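Local coordinates for peptidase M16 inactive domain family protein (Pseudomonas fluorescens, PDB 3GWB), which belongs to the M16 peptidase family, carries its inactive domain, and may act as a metal-binding hydrolase, at residues A[45-50]-A[228-233]; A[122-127]-A[182-187]; A[156-161]-A[237-242]. One frame throughout, in Å; residues are numbered along the deposited sequence.

In the fold
From the N terminus, residues 45-50 follow strand 35-42 of the six-stranded sheet and are met by 228-233, so interaction 1 closes a loop of almost 180 residues. Nested within it, interaction 2 joins 122-127, where helix 126-143 begins, to helix 181-191. Interaction 3 starts inside both loops, at the end of helix 147-160, and closes beyond them on strand 239-244, crossing each. Interaction 1 touches both others, through the carbonyl of Gln48 on the Phe187 ring and Pro233 on Tyr160, while interactions 2 and 3 stay about 17 Å apart at their nearest atoms. Interaction 2 thus belongs to the first half, interaction 3 reaches the second sheet, and interaction 1 lies where the linker runs between them.

Interaction 1: A[45-50]-A[228-233]; sequences GSSQDG and AKIEQP
Ile230 points its side chain at the short 3-10 turn of residues 46-48 and meets two polar side chains there, Ser47 and Gln48. Its CD1 methyl lies 3.9 Å from Ser47 OG, and CG1, one carbon back, is 4.1 Å from Ser47 CB, which places the ethyl branch alongside the serine. The other neighbour is Gln48, whose chain bends at chi2 (-56°) and brings the amide obliquely across the end of the isoleucine. Gln48 NE2 is modelled 3.0 Å from Ile230 CD1, shorter than a relaxed nitrogen-to-methyl contact, so the exact placing of the amide is doubtful. The same nitrogen is 4.1 Å from Ala228 O, too far to count as a bond.

One shell further out, the turn is set by its own backbone: Gln48 N bonds to Gly45 O at 3.0 Å and Asp49 N to Ser46 O at 2.8 Å. Ser47 OG is hydrogen-bonded to Lys92 O, and the backbone of Ser47 also pairs with that of Lys92. Asp49 turns its carboxylate to the amides of Gly54 and Ala56, tying the turn to the start of helix 55-62, which probably corresponds to the helix that carries the zinc-binding motif in active M16 peptidases. On the other side, the Ile230 amide is held by Gln307 OE1, and its side chain also rests on His163.

The contact therefore joins the loop after strand 35-42 to the extended linker between helix 207-220 and strand 239-244, near the passage from one half of the chain to the other. With only 118 Å² buried and van der Waals touch alone across it, the join is slight and little directional; the firmer bonds lie on the flanks, where they fix each partner separately.

Interaction 2: A[122-127]-A[182-187]; sequences PTFPAD and AQLKAF
The ring of Phe124 is sandwiched between two aliphatic groups. Over the centre of one face sits Leu184 CB, 4.3 Å from the ring centroid and only 8° off the ring normal, a well-centred CH-pi contact. Pro122 CB covers the opposite face, 4.0 Å above the plane and displaced toward the rim, so the chain folds its own proline back against the ring. On the leucine's face, Leu184 CD1 lies above the rim, 4.1 Å from Phe124 CD1, while Lys185 CG approaches Phe124 CD2 obliquely at 4.0 Å. Phe124 CZ reaches the helix backbone itself, 4.1 Å from Leu184 O.

Leucine and lysine use their carbons differently. In Leu184 the CD1 branch is anti to CA (chi2 -173°), which carries that methyl out over the margin of the same face while CB stays over the ring centre. Lys185 slides past the phenylalanine in the opposite direction with its chain extended beyond CG, so its aliphatic base does the touching and the ammonium is carried away from the ring.

Phe124 itself has a positive phi (46°), in the left-handed region, directly ahead of Pro125, the N-cap residue of helix 126-143. The left-handed backbone here accompanies, and probably helps, the turn of the side chain toward helix 181-191. Further out, Phe124 also rests on Met62 and Leu181, and Leu184 on Thr59 and Ile179, so helix 55-62 shares in the same apolar cluster, and Thr123 pairs its backbone with Gly66.

The loop leading into helix 126-143 is thus packed against the side of helix 181-191 by dispersion and CH-pi contact, with no polar bond passing between the two segments. Phe124 and Leu184 form the buried part, and the lysine chain roofs its exposed margin, keeping its charge clear of the apolar interior.

Interaction 3: A[156-161]-A[237-242]; sequences MKRLYG and KASIGH
Arg158 spans the gap to Ser239 and Gly241 because its chain leaves the helix with CG beside the backbone N (chi1 -74°) and then runs extended to NE. A last twist at chi4 (-86°) sets the guanidinium plane roughly square to the chain that carries it. Ser239 OG meets this plane at its edge: Arg158 NH1 donates to it over 3.2 Å, but the N-H...O angle of 133° makes the bond weak. Gly241 lies over one face, its CA 3.6 Å from Arg158 NH2. A side chain there would point at the arginine, and any CB would clash with NH2, so the absence of one permits the close approach.

The stronger polar partner of the arginine is Glu154, one turn back on its own helix, which forms a salt bridge with NE. Val414 and Val416 of the neighbouring strand also touch the arginine. The last turn of the helix, 156-160, runs nearly antiparallel to strand 239-242, their axes 10.5 Å apart at closest approach, and the long side chain bridges that distance. Strand 239-244 is an outermost strand of the five-stranded sheet, paired with 414-419.

Replacing Arg158 with an alanine would probably leave Glu154 without its salt-bridge mate and open a gap above Gly241. The like charge of Lys237, with NZ 5.7 Å from Arg158 NH1, is probably offset in part by Glu154. A weak bond at the edge and a flat cation laid over glycine together suggest a contact governed more by shape than by hydrogen bonding.

Interaction 1: A[45-50]-A[228-233]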
loop_
_atom_site.group_PDB
_atom_site.type_symbol
_atom_site.label_atom_id
_atom_site.label_comp_id
_atom_site.label_asym_id
_atom_site.label_seq_id
_atom_site.Cartn_x
_atom_site.Cartn_y
_atom_site.Cartn_z
ATOM N N GLY A 45 -8.650 14.203 -14.329
ATOM C CA GLY A 45 -8.659 12.750 -14.269
ATOM C C GLY A 45 -8.657 12.157 -15.663
ATOM O O GLY A 45 -8.574 12.884 -16.648
ATOM N N SER A 46 -8.766 10.835 -15.749
ATOM C CA SER A 46 -8.746 10.150 -17.030
ATOM C C SER A 46 -9.875 10.563 -17.970
ATOM O O SER A 46 -9.772 10.388 -19.190
ATOM C CB SER A 46 -8.762 8.631 -16.815
ATOM O OG SER A 46 -9.916 8.216 -16.105
ATOM N N SER A 47 -10.941 11.129 -17.415
ATOM C CA SER A 47 -12.066 11.567 -18.233
ATOM C C SER A 47 -11.635 12.697 -19.175
ATOM O O SER A 47 -12.347 13.038 -20.119
ATOM C CB SER A 47 -13.235 12.030 -17.345
ATOM O OG SER A 47 -12.907 13.184 -16.581
ATOM N N GLN A 48 -10.459 13.266 -18.918
ATOM C CA GLN A 48 -9.931 14.346 -19.744
ATOM C C GLN A 48 -8.880 13.822 -20.724
ATOM O O GLN A 48 -8.302 14.594 -21.485
ATOM C CB GLN A 48 -9.293 15.437 -18.874
ATOM C CG GLN A 48 -10.236 16.152 -17.907
ATOM C CD GLN A 48 -11.446 16.775 -18.588
ATOM O OE1 GLN A 48 -11.374 17.238 -19.729
ATOM N NE2 GLN A 48 -12.564 16.809 -17.875
ATOM N N ASP A 49 -8.642 12.513 -20.700
ATOM C CA ASP A 49 -7.651 11.883 -21.573
ATOM C C ASP A 49 -7.814 12.191 -23.056
ATOM O O ASP A 49 -6.830 12.405 -23.762
ATOM C CB ASP A 49 -7.667 10.357 -21.404
ATOM C CG ASP A 49 -6.882 9.886 -20.193
ATOM O OD1 ASP A 49 -6.136 10.698 -19.599
ATOM O OD2 ASP A 49 -7.004 8.691 -19.843
ATOM N N GLY A 50 -9.051 12.195 -23.533
ATOM C CA GLY A 50 -9.270 12.451 -24.941
ATOM C C GLY A 50 -8.752 11.279 -25.756
ATOM O O GLY A 50 -9.083 10.125 -25.478
ATOM N N ALA A 228 -14.478 22.149 -19.262
ATOM C CA ALA A 228 -15.916 21.911 -19.282
ATOM C C ALA A 228 -16.245 20.587 -18.607
ATOM O O ALA A 228 -15.457 19.642 -18.644
ATOM C CB ALA A 228 -16.425 21.908 -20.714
ATOM N N LYS A 229 -17.417 20.524 -17.988
ATOM C CA LYS A 229 -17.838 19.308 -17.309
ATOM C C LYS A 229 -18.217 18.230 -18.311
ATOM O O LYS A 229 -18.677 18.528 -19.416
ATOM C CB LYS A 229 -19.017 19.609 -16.386
ATOM C CG LYS A 229 -18.654 20.533 -15.235
ATOM C CD LYS A 229 -19.849 20.808 -14.343
ATOM C CE LYS A 229 -19.454 21.670 -13.159
ATOM N NZ LYS A 229 -20.616 21.909 -12.266
ATOM N N ILE A 230 -18.010 16.977 -17.917
ATOM C CA ILE A 230 -18.317 15.834 -18.768
ATOM C C ILE A 230 -19.825 15.604 -18.806
ATOM O O ILE A 230 -20.527 15.826 -17.815
ATOM C CB ILE A 230 -17.583 14.558 -18.262
ATOM C CG1 ILE A 230 -16.114 14.592 -18.703
ATOM C CG2 ILE A 230 -18.232 13.301 -18.824
ATOM C CD1 ILE A 230 -15.321 15.764 -18.180
ATOM N N GLU A 231 -20.320 15.174 -19.960
ATOM C CA GLU A 231 -21.746 14.932 -20.127
ATOM C C GLU A 231 -22.174 13.653 -19.425
ATOM O O GLU A 231 -21.337 12.859 -19.005
ATOM C CB GLU A 231 -22.091 14.860 -21.616
ATOM C CG GLU A 231 -21.642 16.089 -22.392
ATOM C CD GLU A 231 -22.335 16.233 -23.732
ATOM O OE1 GLU A 231 -22.272 15.281 -24.544
ATOM O OE2 GLU A 231 -22.940 17.304 -23.970
ATOM N N GLN A 232 -23.482 13.466 -19.290
ATOM C CA GLN A 232 -24.029 12.280 -18.638
ATOM C C GLN A 232 -24.035 11.089 -19.586
ATOM O O GLN A 232 -24.304 11.238 -20.773
ATOM C CB GLN A 232 -25.458 12.556 -18.164
ATOM C CG GLN A 232 -25.542 13.497 -16.979
ATOM C CD GLN A 232 -25.126 12.830 -15.681
ATOM O OE1 GLN A 232 -24.175 12.047 -15.647
ATOM N NE2 GLN A 232 -25.830 13.146 -14.602
ATOM N N PRO A 233 -23.744 9.884 -19.063
ATOM C CA PRO A 233 -23.723 8.669 -19.880
ATOM C C PRO A 233 -25.138 8.223 -20.222
ATOM O O PRO A 233 -26.103 8.661 -19.596
ATOM C CB PRO A 233 -23.015 7.666 -18.976
ATOM C CG PRO A 233 -23.526 8.051 -17.622
ATOM C CD PRO A 233 -23.425 9.574 -17.655
#

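Interaction 2: A[122-127]-A[182-187]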
loop_
_atom_site.group_PDB
_atom_site.type_symbol
_atom_site.label_atom_id
_atom_site.label_comp_id
_atom_site.label_asym_id
_atom_site.label_seq_id
_atom_site.Cartn_x
_atom_site.Cartn_y
_atom_site.Cartn_z
ATOM N N PRO A 122 6.483 21.458 -13.126
ATOM C CA PRO A 122 7.217 20.194 -13.245
ATOM C C PRO A 122 8.049 20.201 -14.537
ATOM O O PRO A 122 7.657 20.828 -15.528
ATOM C CB PRO A 122 6.098 19.158 -13.281
ATOM C CG PRO A 122 4.998 19.902 -13.993
ATOM C CD PRO A 122 5.036 21.252 -13.318
ATOM N N THR A 123 9.191 19.516 -14.523
ATOM C CA THR A 123 10.064 19.465 -15.698
ATOM C C THR A 123 9.944 18.191 -16.535
ATOM O O THR A 123 10.507 18.114 -17.630
ATOM C CB THR A 123 11.539 19.626 -15.300
ATOM O OG1 THR A 123 11.874 18.637 -14.317
ATOM C CG2 THR A 123 11.788 21.017 -14.740
ATOM N N PHE A 124 9.220 17.201 -16.019
ATOM C CA PHE A 124 9.023 15.928 -16.710
ATOM C C PHE A 124 10.333 15.385 -17.283
ATOM O O PHE A 124 10.538 15.391 -18.500
ATOM C CB PHE A 124 8.003 16.091 -17.844
ATOM C CG PHE A 124 6.689 16.674 -17.401
ATOM C CD1 PHE A 124 5.817 15.939 -16.602
ATOM C CD2 PHE A 124 6.324 17.962 -17.784
ATOM C CE1 PHE A 124 4.600 16.484 -16.184
ATOM C CE2 PHE A 124 5.112 18.515 -17.372
ATOM C CZ PHE A 124 4.247 17.774 -16.573
ATOM N N PRO A 125 11.237 14.907 -16.413
ATOM C CA PRO A 125 12.525 14.363 -16.860
ATOM C C PRO A 125 12.343 13.128 -17.740
ATOM O O PRO A 125 11.533 12.248 -17.436
ATOM C CB PRO A 125 13.239 14.027 -15.551
ATOM C CG PRO A 125 12.625 14.974 -14.570
ATOM C CD PRO A 125 11.167 14.941 -14.945
ATOM N N ALA A 126 13.113 13.068 -18.821
ATOM C CA ALA A 126 13.041 11.966 -19.770
ATOM C C ALA A 126 13.294 10.597 -19.149
ATOM O O ALA A 126 12.633 9.620 -19.501
ATOM C CB ALA A 126 14.023 12.216 -20.914
ATOM N N ASP A 127 14.239 10.522 -18.220
ATOM C CA ASP A 127 14.561 9.248 -17.591
ATOM C C ASP A 127 13.469 8.777 -16.629
ATOM O O ASP A 127 13.347 7.583 -16.357
ATOM C CB ASP A 127 15.904 9.352 -16.868
ATOM C CG ASP A 127 15.854 10.278 -15.666
ATOM O OD1 ASP A 127 15.261 11.374 -15.770
ATOM O OD2 ASP A 127 16.424 9.912 -14.617
ATOM N N ALA A 182 5.875 16.407 -24.921
ATOM C CA ALA A 182 5.082 17.508 -25.461
ATOM C C ALA A 182 3.624 17.377 -25.041
ATOM O O ALA A 182 2.967 18.368 -24.737
ATOM C CB ALA A 182 5.177 17.533 -26.982
ATOM N N GLN A 183 3.119 16.149 -25.039
ATOM C CA GLN A 183 1.740 15.899 -24.649
ATOM C C GLN A 183 1.529 16.114 -23.155
ATOM O O GLN A 183 0.497 16.641 -22.729
ATOM C CB GLN A 183 1.344 14.473 -25.015
ATOM C CG GLN A 183 1.211 14.228 -26.509
ATOM C CD GLN A 183 0.900 12.779 -26.817
ATOM O OE1 GLN A 183 1.770 11.917 -26.733
ATOM N NE2 GLN A 183 -0.351 12.501 -27.154
ATOM N N LEU A 184 2.501 15.693 -22.357
ATOM C CA LEU A 184 2.394 15.854 -20.918
ATOM C C LEU A 184 2.401 17.340 -20.589
ATOM O O LEU A 184 1.648 17.798 -19.726
ATOM C CB LEU A 184 3.563 15.171 -20.206
ATOM C CG LEU A 184 3.672 13.647 -20.330
ATOM C CD1 LEU A 184 4.787 13.151 -19.405
ATOM C CD2 LEU A 184 2.349 12.991 -19.963
ATOM N N LYS A 185 3.263 18.079 -21.285
ATOM C CA LYS A 185 3.395 19.514 -21.075
ATOM C C LYS A 185 2.110 20.237 -21.438
ATOM O O LYS A 185 1.662 21.129 -20.714
ATOM C CB LYS A 185 4.561 20.070 -21.902
ATOM C CG LYS A 185 5.933 19.744 -21.337
ATOM C CD LYS A 185 7.033 20.349 -22.198
ATOM C CE LYS A 185 8.407 20.058 -21.618
ATOM N NZ LYS A 185 9.499 20.665 -22.429
ATOM N N ALA A 186 1.516 19.839 -22.556
ATOM C CA ALA A 186 0.277 20.452 -23.019
ATOM C C ALA A 186 -0.897 20.092 -22.114
ATOM O O ALA A 186 -1.748 20.938 -21.834
ATOM C CB ALA A 186 -0.012 20.017 -24.448
ATOM N N PHE A 187 -0.958 18.837 -21.668
ATOM C CA PHE A 187 -2.041 18.418 -20.781
ATOM C C PHE A 187 -1.955 19.178 -19.459
ATOM O O PHE A 187 -2.966 19.639 -18.931
ATOM C CB PHE A 187 -1.980 16.918 -20.490
ATOM C CG PHE A 187 -3.117 16.428 -19.636
ATOM C CD1 PHE A 187 -4.396 16.304 -20.174
ATOM C CD2 PHE A 187 -2.932 16.168 -18.280
ATOM C CE1 PHE A 187 -5.469 15.915 -19.379
ATOM C CE2 PHE A 187 -4.006 15.777 -17.474
ATOM C CZ PHE A 187 -5.273 15.659 -18.023
#

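Interaction 3: A[156-161]-A[237-242]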
loop_
_atom_site.group_PDB
_atom_site.type_symbol
_atom_site.label_atom_id
_atom_site.label_comp_id
_atom_site.label_asym_id
_atom_site.label_seq_id
_atom_site.Cartn_x
_atom_site.Cartn_y
_atom_site.Cartn_z
HETATM N N MSE A 156 -16.851 -1.946 -16.869
HETATM C CA MSE A 156 -16.878 -0.506 -17.083
HETATM C C MSE A 156 -17.100 -0.182 -18.559
HETATM O O MSE A 156 -17.652 0.863 -18.887
HETATM C CB MSE A 156 -15.585 0.145 -16.576
HETATM C CG MSE A 156 -15.496 0.248 -15.049
HETATM SE SE MSE A 156 -16.840 1.222 -14.290
HETATM C CE MSE A 156 -16.185 2.895 -14.430
ATOM N N LYS A 157 -16.684 -1.077 -19.450
ATOM C CA LYS A 157 -16.881 -0.861 -20.884
ATOM C C LYS A 157 -18.358 -1.005 -21.248
ATOM O O LYS A 157 -18.909 -0.187 -21.988
ATOM C CB LYS A 157 -16.077 -1.872 -21.704
ATOM C CG LYS A 157 -14.567 -1.785 -21.535
ATOM C CD LYS A 157 -13.857 -2.848 -22.380
ATOM C CE LYS A 157 -12.366 -2.877 -22.095
ATOM N NZ LYS A 157 -11.687 -3.988 -22.818
ATOM N N ARG A 158 -18.988 -2.058 -20.735
ATOM C CA ARG A 158 -20.400 -2.324 -21.004
ATOM C C ARG A 158 -21.299 -1.253 -20.398
ATOM O O ARG A 158 -22.325 -0.885 -20.968
ATOM C CB ARG A 158 -20.785 -3.698 -20.442
ATOM C CG ARG A 158 -20.250 -4.880 -21.246
ATOM C CD ARG A 158 -20.275 -6.161 -20.428
ATOM N NE ARG A 158 -19.810 -7.312 -21.197
ATOM C CZ ARG A 158 -20.588 -8.044 -21.987
ATOM N NH1 ARG A 158 -21.874 -7.746 -22.107
ATOM N NH2 ARG A 158 -20.078 -9.063 -22.668
ATOM N N LEU A 159 -20.891 -0.743 -19.243
ATOM C CA LEU A 159 -21.648 0.271 -18.520
ATOM C C LEU A 159 -21.618 1.659 -19.165
ATOM O O LEU A 159 -22.651 2.323 -19.275
ATOM C CB LEU A 159 -21.103 0.378 -17.093
ATOM C CG LEU A 159 -22.048 0.331 -15.891
ATOM C CD1 LEU A 159 -22.751 -1.010 -15.845
ATOM C CD2 LEU A 159 -21.247 0.545 -14.605
ATOM N N TYR A 160 -20.433 2.092 -19.589
ATOM C CA TYR A 160 -20.262 3.426 -20.172
ATOM C C TYR A 160 -20.040 3.550 -21.685
ATOM O O TYR A 160 -20.041 4.659 -22.216
ATOM C CB TYR A 160 -19.118 4.128 -19.442
ATOM C CG TYR A 160 -19.449 4.496 -18.017
ATOM C CD1 TYR A 160 -20.191 5.638 -17.734
ATOM C CD2 TYR A 160 -19.027 3.702 -16.951
ATOM C CE1 TYR A 160 -20.509 5.993 -16.426
ATOM C CE2 TYR A 160 -19.343 4.051 -15.626
ATOM C CZ TYR A 160 -20.085 5.200 -15.380
ATOM O OH TYR A 160 -20.410 5.567 -14.092
ATOM N N GLY A 161 -19.834 2.438 -22.379
ATOM C CA GLY A 161 -19.627 2.513 -23.819
ATOM C C GLY A 161 -18.521 3.468 -24.258
ATOM O O GLY A 161 -17.347 3.244 -23.956
ATOM N N LYS A 237 -27.967 -1.089 -21.733
ATOM C CA LYS A 237 -28.950 -2.169 -21.709
ATOM C C LYS A 237 -28.414 -3.287 -20.815
ATOM O O LYS A 237 -27.203 -3.496 -20.732
ATOM C CB LYS A 237 -29.191 -2.707 -23.123
ATOM C CG LYS A 237 -27.926 -3.175 -23.828
ATOM C CD LYS A 237 -28.229 -3.879 -25.146
ATOM C CE LYS A 237 -26.943 -4.236 -25.881
ATOM N NZ LYS A 237 -26.016 -5.049 -25.033
ATOM N N ALA A 238 -29.311 -3.995 -20.137
ATOM C CA ALA A 238 -28.896 -5.088 -19.265
ATOM C C ALA A 238 -28.219 -6.167 -20.103
ATOM O O ALA A 238 -28.655 -6.468 -21.213
ATOM C CB ALA A 238 -30.107 -5.671 -18.537
ATOM N N SER A 239 -27.144 -6.741 -19.575
ATOM C CA SER A 239 -26.440 -7.791 -20.296
ATOM C C SER A 239 -25.573 -8.611 -19.355
ATOM O O SER A 239 -25.252 -8.171 -18.251
ATOM C CB SER A 239 -25.571 -7.191 -21.410
ATOM O OG SER A 239 -24.523 -6.390 -20.887
ATOM N N ILE A 240 -25.208 -9.808 -19.797
ATOM C CA ILE A 240 -24.363 -10.691 -19.007
ATOM C C ILE A 240 -23.183 -11.136 -19.854
ATOM O O ILE A 240 -23.350 -11.575 -20.995
ATOM C CB ILE A 240 -25.138 -11.937 -18.525
ATOM C CG1 ILE A 240 -26.250 -11.511 -17.564
ATOM C CG2 ILE A 240 -24.194 -12.908 -17.827
ATOM C CD1 ILE A 240 -27.029 -12.666 -16.972
ATOM N N GLY A 241 -21.988 -11.009 -19.292
ATOM C CA GLY A 241 -20.788 -11.397 -20.003
ATOM C C GLY A 241 -19.920 -12.299 -19.152
ATOM O O GLY A 241 -19.937 -12.219 -17.922
ATOM N N HIS A 242 -19.159 -13.168 -19.810
ATOM C CA HIS A 242 -18.283 -14.084 -19.101
ATOM C C HIS A 242 -16.901 -14.082 -19.718
ATOM O O HIS A 242 -16.759 -14.143 -20.936
ATOM C CB HIS A 242 -18.844 -15.508 -19.140
ATOM C CG HIS A 242 -17.967 -16.519 -18.467
ATOM N ND1 HIS A 242 -17.817 -16.578 -17.097
ATOM C CD2 HIS A 242 -17.174 -17.489 -18.976
ATOM C CE1 HIS A 242 -16.966 -17.546 -16.792
ATOM N NE2 HIS A 242 -16.563 -18.113 -17.914
#